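Local coordinates for folylpolyglutamate synthase/dihydrofolate synthase (Thermotoga maritima, PDB 1O5Z), which probably catalyses the ATP-dependent addition of L-glutamate to dihydropteroate and to tetrahydrofolyl polyglutamates, with magnesium as cofactor, at residues A[54-59]-A[154-159]. Numbering follows the deposited sequence.
Sequences TIHIGG and LEVGLG. With SO4 (sulfate ion), chain B.
Ile55 and Ile57 pair with Leu154 and Val156 in parallel, through three backbone hydrogen bonds. Leu154 N gives to Ile55 O, and Leu154 O takes Ile57 N at 2.8 Å. Ile57 O then receives Val156 N at 2.9 Å. Glu155 CA adds a CA-H...O contact to the same oxygen.

Side-chain contacts flank these bonds. Val156 CG2 lies beside its own backbone N, anti to the carbonyl carbon, and this turns it onto Gly58 CA at 3.4 Å. Gly58, having no side chain, lets the methyl of Val156 come this close. Val156 CG2 also reaches His56 NE2 (3.4 Å), while Leu154 O sits at the ring edge, 3.5 Å from His56 CD2. The ring's NE2 is hydrogen-bonded to Thr165. With His56 replaced by an alanine, the Thr165 hydroxyl would probably lose this mate and a gap would open beside Val156 CG2. Leu154 CD1 meets Thr54 OG1 at 3.6 Å, the two side chains crossing at about a right angle. That hydroxyl is buried and has no polar partner.

Beyond the strands, one water accepts from Gly59 N (3.0 Å) and lies close to Gly159 O. Gly159 N binds a sulfate through O4 (2.9 Å), and Lys197 also holds this ion.

The paired residues lie on adjacent strands, 53-58 and 151-155, in the middle of the sheet of the Mur ligase middle domain. Strand 53-58 leads through a P-loop (GGTNGKGS) into helix 63-77, which covers Ile57 through Val66 and Ala67. Strand 173-175 pairs with the other edge of 53-58.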
loop_
_atom_site.group_PDB
_atom_site.type_symbol
_atom_site.label_atom_id
_atom_site.label_comp_id
_atom_site.label_asym_id
_atom_site.label_seq_id
_atom_site.Cartn_x
_atom_site.Cartn_y
_atom_site.Cartn_z
ATOM N N THR A 54 -18.787 1.127 3.606
ATOM C CA THR A 54 -17.570 0.709 2.971
ATOM C C THR A 54 -17.070 1.839 2.090
ATOM O O THR A 54 -17.872 2.652 1.593
ATOM C CB THR A 54 -17.927 -0.608 2.256
ATOM O OG1 THR A 54 -17.190 -1.705 2.860
ATOM C CG2 THR A 54 -17.606 -0.618 0.874
ATOM N N ILE A 55 -15.738 1.955 1.981
ATOM C CA ILE A 55 -15.107 2.880 1.016
ATOM C C ILE A 55 -14.098 2.075 0.252
ATOM O O ILE A 55 -13.392 1.270 0.822
ATOM C CB ILE A 55 -14.457 4.083 1.711
ATOM C CG1 ILE A 55 -15.530 4.910 2.377
ATOM C CG2 ILE A 55 -13.659 4.946 0.712
ATOM C CD1 ILE A 55 -14.941 5.922 3.372
ATOM N N HIS A 56 -14.084 2.269 -1.058
ATOM C CA HIS A 56 -13.389 1.355 -1.934
ATOM C C HIS A 56 -12.373 2.097 -2.759
ATOM O O HIS A 56 -12.757 2.995 -3.483
ATOM C CB HIS A 56 -14.371 0.626 -2.853
ATOM C CG HIS A 56 -13.810 -0.625 -3.434
ATOM N ND1 HIS A 56 -14.392 -1.274 -4.499
ATOM C CD2 HIS A 56 -12.733 -1.367 -3.082
ATOM C CE1 HIS A 56 -13.682 -2.352 -4.783
ATOM N NE2 HIS A 56 -12.658 -2.419 -3.955
ATOM N N ILE A 57 -11.092 1.712 -2.632
ATOM C CA ILE A 57 -9.985 2.458 -3.234
ATOM C C ILE A 57 -9.072 1.636 -4.123
ATOM O O ILE A 57 -8.332 0.786 -3.642
ATOM C CB ILE A 57 -9.154 3.190 -2.135
ATOM C CG1 ILE A 57 -10.063 4.166 -1.351
ATOM C CG2 ILE A 57 -8.019 4.015 -2.772
ATOM C CD1 ILE A 57 -9.811 4.165 -0.026
ATOM N N GLY A 58 -9.086 1.961 -5.414
ATOM C CA GLY A 58 -8.192 1.355 -6.380
ATOM C C GLY A 58 -7.293 2.349 -7.077
ATOM O O GLY A 58 -7.227 3.525 -6.738
ATOM N N GLY A 59 -6.586 1.872 -8.068
ATOM C CA GLY A 59 -5.667 2.702 -8.800
ATOM C C GLY A 59 -4.319 2.032 -8.869
ATOM O O GLY A 59 -3.960 1.259 -8.013
ATOM N N LEU A 154 -11.288 -0.180 2.023
ATOM C CA LEU A 154 -10.754 -1.321 1.308
ATOM C C LEU A 154 -9.900 -0.881 0.156
ATOM O O LEU A 154 -10.368 -0.255 -0.771
ATOM C CB LEU A 154 -11.898 -2.164 0.780
ATOM C CG LEU A 154 -12.958 -2.432 1.851
ATOM C CD1 LEU A 154 -14.246 -2.832 1.163
ATOM C CD2 LEU A 154 -12.452 -3.506 2.737
ATOM N N GLU A 155 -8.650 -1.280 0.230
ATOM C CA GLU A 155 -7.736 -1.171 -0.854
ATOM C C GLU A 155 -7.918 -2.370 -1.832
ATOM O O GLU A 155 -7.835 -3.529 -1.450
ATOM C CB GLU A 155 -6.283 -1.125 -0.310
ATOM C CG GLU A 155 -5.265 -1.027 -1.428
ATOM C CD GLU A 155 -3.853 -1.138 -0.998
ATOM O OE1 GLU A 155 -3.578 -1.341 0.195
ATOM O OE2 GLU A 155 -3.015 -0.984 -1.900
ATOM N N VAL A 156 -8.095 -2.056 -3.101
ATOM C CA VAL A 156 -8.150 -3.048 -4.143
ATOM C C VAL A 156 -6.838 -3.813 -4.131
ATOM O O VAL A 156 -5.739 -3.218 -3.979
ATOM C CB VAL A 156 -8.361 -2.392 -5.511
ATOM C CG1 VAL A 156 -8.260 -3.416 -6.610
ATOM C CG2 VAL A 156 -9.707 -1.615 -5.550
ATOM N N GLY A 157 -6.942 -5.138 -4.250
ATOM C CA GLY A 157 -5.755 -5.997 -4.417
ATOM C C GLY A 157 -5.066 -5.711 -5.740
ATOM O O GLY A 157 -3.923 -5.348 -5.779
ATOM N N LEU A 158 -5.824 -5.804 -6.818
ATOM C CA LEU A 158 -5.316 -5.732 -8.164
ATOM C C LEU A 158 -6.499 -5.481 -9.102
ATOM O O LEU A 158 -7.545 -6.126 -8.959
ATOM C CB LEU A 158 -4.653 -7.072 -8.493
ATOM C CG LEU A 158 -4.230 -7.329 -9.911
ATOM C CD1 LEU A 158 -3.037 -6.449 -10.250
ATOM C CD2 LEU A 158 -3.838 -8.777 -10.070
ATOM N N GLY A 159 -6.320 -4.587 -10.072
ATOM C CA GLY A 159 -7.350 -4.313 -11.074
ATOM C C GLY A 159 -8.501 -3.573 -10.434
ATOM O O GLY A 159 -8.391 -2.390 -10.031
HETATM S S SO4 B . -3.250 -2.532 -9.832
HETATM O O1 SO4 B . -2.840 -3.284 -8.643
HETATM O O2 SO4 B . -2.105 -1.798 -10.355
HETATM O O3 SO4 B . -4.331 -1.634 -9.406
HETATM O O4 SO4 B . -3.804 -3.405 -10.857
HETATM O O HOH W 1 -6.496 -1.049 -8.537
#